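Local coordinates for stage II sporulation protein E (SpoIIE) (PDB 3ZT9) that is probably a manganese-dependent protein phosphatase of the PP2C clan, acting in signal transduction linked to the bacterial stressosome, at residues A[150-153]-A[154-158]; A[63-66]-A[67-70]; A[165-169]-A[170-174]; A[108-112]-A[113-117]. One frame throughout, in Å; residues are numbered along the deposited sequence.

Contact 1. Residues A[150-153]-A[154-158]; sequences DGIQ and EGAVP. With MN (manganese (II) ion), chain C.
Q153 and A156 close a type II beta turn, in which A156 N donates to Q153 O (3.1 Å). The donor stands above the carbonyl plane, 41° out of it. G155 takes the third position of the turn with a positive phi of 78°, a conformation easy for a residue without a side chain. Q153 also folds back on the turn: CG lies anti to the backbone N (chi1 -168°) and the chain bends at the next bond, bringing OE1 to 3.3 Å from E154 N in a weak hydrogen bond. On the buried side, I152 CG2 packs against A156 CB at 3.9 Å and, more loosely, against V157 CG2. I152 and V157 both also rest on I176 of helix 169-180, so the residues flanking the turn pack on that helix. At the other end, D150 OD1 binds manganese at 2.1 Å, while OD2 accepts a hydrogen bond of 2.9 Å from water 1, itself a ligand of the metal; N103 ND2 also bonds OD2. Three waters coordinate this manganese beside D150, and D38 and D185 complete the site. A metal held by aspartates and several waters is typical of the PP2C phosphatase centre.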
loop_
_atom_site.group_PDB
_atom_site.type_symbol
_atom_site.label_atom_id
_atom_site.label_comp_id
_atom_site.label_asym_id
_atom_site.label_seq_id
_atom_site.Cartn_x
_atom_site.Cartn_y
_atom_site.Cartn_z
ATOM N N ASP A 150 -8.072 -2.019 4.300
ATOM C CA ASP A 150 -9.527 -1.938 4.430
ATOM C C ASP A 150 -9.943 -1.474 5.832
ATOM O O ASP A 150 -11.132 -1.453 6.150
ATOM C CB ASP A 150 -10.155 -3.285 4.073
ATOM C CG ASP A 150 -9.763 -4.402 5.030
ATOM O OD1 ASP A 150 -9.051 -4.153 6.028
ATOM O OD2 ASP A 150 -10.189 -5.527 4.776
ATOM N N GLY A 151 -8.970 -1.137 6.672
ATOM C CA GLY A 151 -9.234 -0.335 7.869
ATOM C C GLY A 151 -9.876 1.011 7.536
ATOM O O GLY A 151 -10.515 1.637 8.395
ATOM N N ILE A 152 -9.694 1.470 6.300
ATOM C CA ILE A 152 -10.446 2.636 5.779
ATOM C C ILE A 152 -11.293 2.190 4.583
ATOM O O ILE A 152 -10.811 1.531 3.684
ATOM C CB ILE A 152 -9.509 3.788 5.360
ATOM C CG1 ILE A 152 -8.769 4.338 6.584
ATOM C CG2 ILE A 152 -10.277 4.936 4.655
ATOM C CD1 ILE A 152 -7.646 5.268 6.250
ATOM N N GLN A 153 -12.581 2.497 4.604
ATOM C CA GLN A 153 -13.479 2.062 3.536
ATOM C C GLN A 153 -13.070 2.638 2.168
ATOM O O GLN A 153 -12.642 3.770 2.064
ATOM C CB GLN A 153 -14.933 2.451 3.876
ATOM C CG GLN A 153 -15.982 1.800 2.965
ATOM C CD GLN A 153 -16.002 0.274 3.090
ATOM O OE1 GLN A 153 -15.042 -0.395 2.718
ATOM N NE2 GLN A 153 -17.091 -0.274 3.617
ATOM N N GLU A 154 -13.183 1.840 1.109
ATOM C CA GLU A 154 -12.888 2.315 -0.227
ATOM C C GLU A 154 -13.700 3.586 -0.503
ATOM O O GLU A 154 -14.912 3.640 -0.211
ATOM C CB GLU A 154 -13.261 1.220 -1.239
ATOM C CG GLU A 154 -12.762 1.447 -2.622
ATOM C CD GLU A 154 -13.708 2.274 -3.451
ATOM O OE1 GLU A 154 -14.937 2.088 -3.323
ATOM O OE2 GLU A 154 -13.210 3.109 -4.234
ATOM N N GLY A 155 -13.030 4.617 -1.004
ATOM C CA GLY A 155 -13.690 5.862 -1.367
ATOM C C GLY A 155 -14.055 6.810 -0.232
ATOM O O GLY A 155 -14.638 7.848 -0.482
ATOM N N ALA A 156 -13.699 6.472 1.005
ATOM C CA ALA A 156 -13.971 7.335 2.163
ATOM C C ALA A 156 -13.230 8.673 2.173
ATOM O O ALA A 156 -13.716 9.629 2.767
ATOM C CB ALA A 156 -13.666 6.575 3.472
ATOM N N VAL A 157 -12.058 8.755 1.551
ATOM C CA VAL A 157 -11.214 9.938 1.712
ATOM C C VAL A 157 -11.586 10.988 0.690
ATOM O O VAL A 157 -11.579 10.702 -0.504
ATOM C CB VAL A 157 -9.704 9.576 1.538
ATOM C CG1 VAL A 157 -8.831 10.781 1.804
ATOM C CG2 VAL A 157 -9.321 8.472 2.467
ATOM N N PRO A 158 -11.971 12.205 1.141
ATOM C CA PRO A 158 -12.228 13.231 0.130
ATOM C C PRO A 158 -10.927 13.556 -0.624
ATOM O O PRO A 158 -9.899 13.846 -0.019
ATOM C CB PRO A 158 -12.765 14.427 0.933
ATOM C CG PRO A 158 -12.474 14.124 2.347
ATOM C CD PRO A 158 -12.175 12.692 2.512
HETATM MN MN MN C . -8.034 -5.262 7.517
HETATM O O HOH W 1 -9.252 -7.067 7.004
HETATM O O HOH W 2 -7.638 -6.781 9.105
HETATM O O HOH W 3 -6.622 -3.795 8.342
#

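Contact 2. Residues A[63-66]-A[67-70]; sequences TGLV and NIFQ
N67 reaches back over the start of helix 65-76 to T63, its ND2 donating to T63 OG1 at 3.0 Å with an N-H...O angle of 156°. The hydroxyl lies 16° out of the amide plane, and the two side chains cross at a slant. The N67 side chain leaves the helix with chi1 at -167°, and this swings its amide back toward T63, the residue before the cap. T63 OG1 is also hydrogen-bonded to S60 O, so the amide meets a hydroxyl already tied to the end of helix 43-60. Were N67 replaced by an alanine, T63 OG1 would probably lose its amide donor, and with it the side-chain link from the helix to T63. Water 4 makes a second link between the same two residues, donating to T63 O and accepting from N67 N at 3.0 Å.

G64, at the N-cap, takes a positive phi that would press a side chain against the preceding carbonyl. Its own carbonyl accepts from I68 N (3.0 Å), with the donor in the carbonyl plane. L65 O and V66 O continue the helical pattern to F69 N and Q70 N. F69 CD2 brings the ring edge to 3.3 Å from L65 O, near the ring plane. On the outer side Q70 lies alongside V66, with NE2 3.4 Å from V66 CG1.

The inner side of the helix sits on a sheet and a helix: L65 and F69 meet A99 of strand 95-101, I68 and F69 meet L86 of strand 82-90, and I68 and F69 also touch M57 of helix 43-60.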
loop_
_atom_site.group_PDB
_atom_site.type_symbol
_atom_site.label_atom_id
_atom_site.label_comp_id
_atom_site.label_asym_id
_atom_site.label_seq_id
_atom_site.Cartn_x
_atom_site.Cartn_y
_atom_site.Cartn_z
ATOM N N THR A 63 13.120 -6.541 -9.240
ATOM C CA THR A 63 12.951 -7.761 -10.025
ATOM C C THR A 63 11.619 -7.846 -10.775
ATOM O O THR A 63 11.368 -8.830 -11.472
ATOM C CB THR A 63 13.045 -9.034 -9.158
ATOM O OG1 THR A 63 12.019 -9.037 -8.170
ATOM C CG2 THR A 63 14.403 -9.151 -8.480
ATOM N N GLY A 64 10.764 -6.840 -10.627
ATOM C CA GLY A 64 9.486 -6.833 -11.333
ATOM C C GLY A 64 8.349 -7.335 -10.464
ATOM O O GLY A 64 8.538 -8.213 -9.635
ATOM N N LEU A 65 7.168 -6.731 -10.607
ATOM C CA LEU A 65 6.064 -7.009 -9.697
ATOM C C LEU A 65 5.631 -8.493 -9.723
ATOM O O LEU A 65 5.195 -9.033 -8.707
ATOM C CB LEU A 65 4.873 -6.078 -10.022
ATOM C CG LEU A 65 4.946 -4.712 -9.343
ATOM C CD1 LEU A 65 6.202 -3.976 -9.848
ATOM C CD2 LEU A 65 3.651 -3.889 -9.627
ATOM N N VAL A 66 5.727 -9.156 -10.873
ATOM C CA VAL A 66 5.317 -10.552 -10.913
ATOM C C VAL A 66 6.164 -11.368 -9.961
ATOM O O VAL A 66 5.648 -12.116 -9.118
ATOM C CB VAL A 66 5.405 -11.126 -12.346
ATOM C CG1 VAL A 66 5.336 -12.661 -12.318
ATOM C CG2 VAL A 66 4.290 -10.503 -13.226
ATOM N N ASN A 67 7.474 -11.222 -10.099
ATOM C CA ASN A 67 8.393 -11.902 -9.192
ATOM C C ASN A 67 8.161 -11.484 -7.741
ATOM O O ASN A 67 8.137 -12.328 -6.839
ATOM C CB ASN A 67 9.837 -11.622 -9.571
ATOM C CG ASN A 67 10.799 -12.552 -8.863
ATOM O OD1 ASN A 67 10.799 -13.763 -9.101
ATOM N ND2 ASN A 67 11.617 -11.998 -7.982
ATOM N N ILE A 68 7.980 -10.190 -7.510
ATOM C CA ILE A 68 7.813 -9.691 -6.144
ATOM C C ILE A 68 6.629 -10.361 -5.442
ATOM O O ILE A 68 6.757 -10.849 -4.320
ATOM C CB ILE A 68 7.644 -8.179 -6.104
ATOM C CG1 ILE A 68 8.974 -7.477 -6.399
ATOM C CG2 ILE A 68 7.116 -7.728 -4.718
ATOM C CD1 ILE A 68 8.791 -6.019 -6.855
ATOM N N PHE A 69 5.495 -10.442 -6.124
ATOM C CA PHE A 69 4.292 -10.989 -5.507
ATOM C C PHE A 69 4.371 -12.494 -5.390
ATOM O O PHE A 69 3.889 -13.052 -4.420
ATOM C CB PHE A 69 3.039 -10.541 -6.303
ATOM C CG PHE A 69 2.518 -9.203 -5.872
ATOM C CD1 PHE A 69 1.607 -9.109 -4.836
ATOM C CD2 PHE A 69 2.987 -8.058 -6.452
ATOM C CE1 PHE A 69 1.141 -7.865 -4.390
ATOM C CE2 PHE A 69 2.521 -6.806 -6.043
ATOM C CZ PHE A 69 1.591 -6.711 -5.010
ATOM N N GLN A 70 5.022 -13.144 -6.356
ATOM C CA GLN A 70 5.196 -14.602 -6.334
ATOM C C GLN A 70 6.105 -15.016 -5.171
ATOM O O GLN A 70 5.799 -15.951 -4.463
ATOM C CB GLN A 70 5.721 -15.136 -7.687
ATOM C CG GLN A 70 4.656 -15.144 -8.789
ATOM C CD GLN A 70 5.195 -15.592 -10.137
ATOM O OE1 GLN A 70 6.395 -15.831 -10.298
ATOM N NE2 GLN A 70 4.306 -15.714 -11.113
HETATM O O HOH W 4 8.795 -9.881 -12.450
#

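Contact 3. Residues A[165-169]-A[170-174]; sequences YRLTA and EELVR
E171 OE1 takes two hydrogen bonds: one from T168 N at 2.9 Å and one from water 5 at 2.7 Å. The amide bond is nearly straight, with an N-H...O angle of 169°, although the donor approaches from above the carboxylate plane, 45° out of it. Water 5 also donates to R166 O, so it spans the carboxylate and the backbone two residues ahead of the N-cap. The reciprocal bond runs from E171 N to T168 OG1 (3.0 Å). T168 OG1 stands between its backbone N and carbonyl carbon (chi1 66°), a position from which it can meet the amide of the first turn, while E171 extends beyond CG and passes across the threonine to bring OE1 into line with the T168 N-H. The stem of the glutamate is pressed on the hydroxyl, CG lying 3.1 Å from OG1.

Behind these polar bonds the helix proper begins. L172 N donates to T168 O at 2.7 Å, almost in line with the carbonyl, and V173 N donates to A169 O. L167, just before the cap, turns its side chain onto the first turn, CD2 reaching 4.0 Å from L172 CA and approaching L172 CD1 more loosely. L172 continues inward to L161 and R193. The A169 amide is hydrogen-bonded to E5 OE2, and E170 OE2 accepts from I8 N, so strand 6-11 and the residue just before it hold the same helix end. Reciprocal bonding between T168 and E171 is a capping box at the N-terminus of helix 169-180.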
loop_
_atom_site.group_PDB
_atom_site.type_symbol
_atom_site.label_atom_id
_atom_site.label_comp_id
_atom_site.label_asym_id
_atom_site.label_seq_id
_atom_site.Cartn_x
_atom_site.Cartn_y
_atom_site.Cartn_z
ATOM N N TYR A 165 -1.791 21.269 1.069
ATOM C CA TYR A 165 -0.408 21.295 1.467
ATOM C C TYR A 165 -0.188 22.180 2.680
ATOM O O TYR A 165 0.956 22.416 3.025
ATOM C CB TYR A 165 0.491 21.771 0.314
ATOM C CG TYR A 165 0.657 20.745 -0.793
ATOM C CD1 TYR A 165 -0.258 20.655 -1.826
ATOM C CD2 TYR A 165 1.770 19.875 -0.800
ATOM C CE1 TYR A 165 -0.068 19.726 -2.828
ATOM C CE2 TYR A 165 1.960 18.966 -1.797
ATOM C CZ TYR A 165 1.037 18.880 -2.811
ATOM O OH TYR A 165 1.220 17.933 -3.834
ATOM N N ARG A 166 -1.280 22.633 3.332
ATOM C CA ARG A 166 -1.140 23.305 4.625
ATOM C C ARG A 166 -0.778 22.330 5.726
ATOM O O ARG A 166 -0.284 22.745 6.750
ATOM C CB ARG A 166 -2.423 24.044 4.980
ATOM C CG ARG A 166 -2.746 25.006 3.870
ATOM C CD ARG A 166 -3.981 25.867 4.117
ATOM N NE ARG A 166 -4.174 26.781 2.979
ATOM C CZ ARG A 166 -5.351 27.240 2.566
ATOM N NH1 ARG A 166 -6.457 26.865 3.228
ATOM N NH2 ARG A 166 -5.417 28.052 1.487
ATOM N N LEU A 167 -1.076 21.051 5.519
ATOM C CA LEU A 167 -0.574 19.969 6.360
ATOM C C LEU A 167 0.548 19.264 5.595
ATOM O O LEU A 167 0.570 19.215 4.354
ATOM C CB LEU A 167 -1.671 18.937 6.673
ATOM C CG LEU A 167 -2.747 19.291 7.695
ATOM C CD1 LEU A 167 -3.582 20.447 7.208
ATOM C CD2 LEU A 167 -3.615 18.068 7.922
ATOM N N THR A 168 1.492 18.701 6.346
ATOM C CA THR A 168 2.521 17.883 5.724
ATOM C C THR A 168 1.910 16.525 5.384
ATOM O O THR A 168 0.889 16.146 5.932
ATOM C CB THR A 168 3.724 17.622 6.648
ATOM O OG1 THR A 168 3.317 16.822 7.750
ATOM C CG2 THR A 168 4.305 18.919 7.156
ATOM N N ALA A 169 2.585 15.751 4.538
ATOM C CA ALA A 169 2.076 14.411 4.217
ATOM C C ALA A 169 1.915 13.583 5.497
ATOM O O ALA A 169 0.975 12.831 5.626
ATOM C CB ALA A 169 3.052 13.694 3.251
ATOM N N GLU A 170 2.882 13.701 6.406
ATOM C CA GLU A 170 2.846 12.964 7.670
ATOM C C GLU A 170 1.648 13.381 8.502
ATOM O O GLU A 170 0.907 12.530 9.056
ATOM C CB GLU A 170 4.138 13.196 8.441
ATOM C CG GLU A 170 5.205 12.173 8.096
ATOM C CD GLU A 170 4.904 10.790 8.681
ATOM O OE1 GLU A 170 4.536 10.704 9.878
ATOM O OE2 GLU A 170 5.039 9.788 7.952
ATOM N N GLU A 171 1.423 14.691 8.579
ATOM C CA GLU A 171 0.259 15.183 9.301
ATOM C C GLU A 171 -1.053 14.769 8.600
ATOM O O GLU A 171 -2.030 14.429 9.241
ATOM C CB GLU A 171 0.308 16.722 9.407
ATOM C CG GLU A 171 1.465 17.212 10.265
ATOM C CD GLU A 171 1.728 18.676 10.104
ATOM O OE1 GLU A 171 1.170 19.281 9.168
ATOM O OE2 GLU A 171 2.491 19.215 10.932
ATOM N N LEU A 172 -1.071 14.792 7.279
ATOM C CA LEU A 172 -2.296 14.507 6.543
ATOM C C LEU A 172 -2.708 13.010 6.709
ATOM O O LEU A 172 -3.886 12.705 6.901
ATOM C CB LEU A 172 -2.054 14.838 5.068
ATOM C CG LEU A 172 -3.208 14.575 4.110
ATOM C CD1 LEU A 172 -4.378 15.528 4.391
ATOM C CD2 LEU A 172 -2.678 14.730 2.687
ATOM N N VAL A 173 -1.755 12.086 6.673
ATOM C CA VAL A 173 -2.092 10.636 6.762
ATOM C C VAL A 173 -2.547 10.319 8.177
ATOM O O VAL A 173 -3.406 9.468 8.386
ATOM C CB VAL A 173 -0.919 9.658 6.359
ATOM C CG1 VAL A 173 -0.612 9.770 4.883
ATOM C CG2 VAL A 173 0.352 9.901 7.241
ATOM N N ARG A 174 -2.017 11.049 9.152
ATOM C CA ARG A 174 -2.484 10.863 10.526
ATOM C C ARG A 174 -3.922 11.322 10.644
ATOM O O ARG A 174 -4.749 10.644 11.254
ATOM C CB ARG A 174 -1.637 11.640 11.521
ATOM C CG ARG A 174 -1.995 11.289 12.935
ATOM C CD ARG A 174 -1.222 12.081 13.946
ATOM N NE ARG A 174 -1.899 11.929 15.234
ATOM C CZ ARG A 174 -1.423 12.351 16.397
ATOM N NH1 ARG A 174 -0.256 12.979 16.449
ATOM N NH2 ARG A 174 -2.125 12.141 17.505
HETATM O O HOH W 5 0.584 21.889 9.481
#

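Contact 4. Residues A[108-112]-A[113-117]; sequences ILSAK and GIITP
L109 and I114 make the tightest apolar contact of this hairpin: I114 CD1 pushes against L109 CG at 3.3 Å, closer than carbons usually pack. The two side chains run side by side from a non-hydrogen-bonded pair on the same face, and I114 CG1, anti to the carbonyl carbon and bent at the next bond (chi2 -56°), brings its methyl in against the leucine. The other face carries the next pair, with I108 CB 4.5 Å from I115 CB; both residues also touch W96 of strand 95-101. Further along, I108 CD1 meets P117 CG at 4.0 Å, the side chains crossing at about a right angle.

The backbone bonds make this an antiparallel beta hairpin closed by a type I turn from S110 to G113, with strand 113-115 at the margin of its five-stranded sheet. I108 and I115 exchange two bonds, I115 N to I108 O being 2.8 Å. S110 N donates to G113 O, and G113 N returns a bond to S110 O.

Among the side-chain hydrogen bonds, S110 OG donates to G113 O at 3.0 Å, in the carbonyl plane and on a lone pair, whereas S110 N reaches the same oxygen from well above that plane. That hydroxyl also accepts a weak bond from K112 N, at 3.1 Å. With a valine at the position of S110, G113 O would probably lose its hydroxyl donor and K112 N its weak acceptor. The A111 amide is held from outside the hairpin by D143 OD1.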
loop_
_atom_site.group_PDB
_atom_site.type_symbol
_atom_site.label_atom_id
_atom_site.label_comp_id
_atom_site.label_asym_id
_atom_site.label_seq_id
_atom_site.Cartn_x
_atom_site.Cartn_y
_atom_site.Cartn_z
ATOM N N ILE A 108 -4.715 6.919 -7.420
ATOM C CA ILE A 108 -3.653 7.722 -7.979
ATOM C C ILE A 108 -4.296 8.945 -8.632
ATOM O O ILE A 108 -5.076 8.826 -9.570
ATOM C CB ILE A 108 -2.851 6.910 -8.982
ATOM C CG1 ILE A 108 -2.241 5.689 -8.273
ATOM C CG2 ILE A 108 -1.796 7.804 -9.668
ATOM C CD1 ILE A 108 -1.608 4.636 -9.203
ATOM N N LEU A 109 -4.007 10.118 -8.088
ATOM C CA LEU A 109 -4.599 11.356 -8.591
ATOM C C LEU A 109 -3.552 11.934 -9.517
ATOM O O LEU A 109 -2.528 12.405 -9.048
ATOM C CB LEU A 109 -4.875 12.351 -7.456
ATOM C CG LEU A 109 -6.078 12.093 -6.552
ATOM C CD1 LEU A 109 -6.052 10.683 -6.026
ATOM C CD2 LEU A 109 -6.120 13.131 -5.379
ATOM N N SER A 110 -3.782 11.885 -10.812
ATOM C CA SER A 110 -2.722 12.272 -11.742
ATOM C C SER A 110 -3.199 13.252 -12.762
ATOM O O SER A 110 -4.417 13.432 -12.973
ATOM C CB SER A 110 -2.143 11.039 -12.456
ATOM O OG SER A 110 -2.938 10.688 -13.583
ATOM N N ALA A 111 -2.236 13.851 -13.451
ATOM C CA ALA A 111 -2.533 14.860 -14.463
ATOM C C ALA A 111 -3.348 14.227 -15.574
ATOM O O ALA A 111 -4.072 14.915 -16.286
ATOM C CB ALA A 111 -1.219 15.457 -15.028
ATOM N N LYS A 112 -3.217 12.907 -15.702
ATOM C CA LYS A 112 -3.979 12.106 -16.678
ATOM C C LYS A 112 -5.330 11.635 -16.175
ATOM O O LYS A 112 -6.034 10.950 -16.916
ATOM C CB LYS A 112 -3.201 10.842 -17.091
ATOM C CG LYS A 112 -1.844 11.076 -17.689
ATOM C CD LYS A 112 -1.923 12.059 -18.829
ATOM C CE LYS A 112 -0.613 12.137 -19.580
ATOM N NZ LYS A 112 -0.280 10.847 -20.221
ATOM N N GLY A 113 -5.676 11.949 -14.921
ATOM C CA GLY A 113 -6.979 11.599 -14.366
ATOM C C GLY A 113 -6.853 10.858 -13.052
ATOM O O GLY A 113 -5.778 10.500 -12.662
ATOM N N ILE A 114 -7.960 10.655 -12.362
ATOM C CA ILE A 114 -7.961 9.930 -11.102
ATOM C C ILE A 114 -8.104 8.454 -11.475
ATOM O O ILE A 114 -9.057 8.070 -12.141
ATOM C CB ILE A 114 -9.109 10.368 -10.211
ATOM C CG1 ILE A 114 -9.037 11.884 -9.983
ATOM C CG2 ILE A 114 -9.035 9.640 -8.887
ATOM C CD1 ILE A 114 -7.756 12.319 -9.428
ATOM N N ILE A 115 -7.134 7.643 -11.055
ATOM C CA ILE A 115 -7.057 6.261 -11.497
ATOM C C ILE A 115 -7.047 5.319 -10.307
ATOM O O ILE A 115 -6.271 5.496 -9.374
ATOM C CB ILE A 115 -5.737 6.043 -12.301
ATOM C CG1 ILE A 115 -5.815 6.826 -13.624
ATOM C CG2 ILE A 115 -5.569 4.554 -12.571
ATOM C CD1 ILE A 115 -4.420 7.072 -14.336
ATOM N N THR A 116 -7.942 4.342 -10.319
ATOM C CA THR A 116 -7.957 3.338 -9.271
ATOM C C THR A 116 -7.546 1.975 -9.860
ATOM O O THR A 116 -8.279 1.384 -10.654
ATOM C CB THR A 116 -9.365 3.220 -8.680
ATOM O OG1 THR A 116 -9.747 4.486 -8.123
ATOM C CG2 THR A 116 -9.413 2.145 -7.585
ATOM N N PRO A 117 -6.349 1.506 -9.510
ATOM C CA PRO A 117 -5.907 0.198 -10.011
ATOM C C PRO A 117 -6.815 -0.915 -9.567
ATOM O O PRO A 117 -7.310 -0.907 -8.438
ATOM C CB PRO A 117 -4.515 0.026 -9.391
ATOM C CG PRO A 117 -4.022 1.477 -9.244
ATOM C CD PRO A 117 -5.272 2.221 -8.783
#

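In the fold
None of the four contacts is wholly core: each mixes buried and exposed residues. Contacts 1 and 3 share helix 169-180, the first packing on its flank and the second forming its start, with centres about 17 Å apart. Contact 4 edges the sheet that includes strands 144-148 and 187-192, and I152 of contact 1 packs on the latter strand. Contact 2 lies against the other sheet, across the chain's centre from contacts 1 and 3. Their polar chemistry differs accordingly: metal coordination in contact 1, an amide-hydroxyl bond across a helix start in contact 2, a capping box of hydroxyl and carboxylate in contact 3 and interstrand backbone pairing in contact 4.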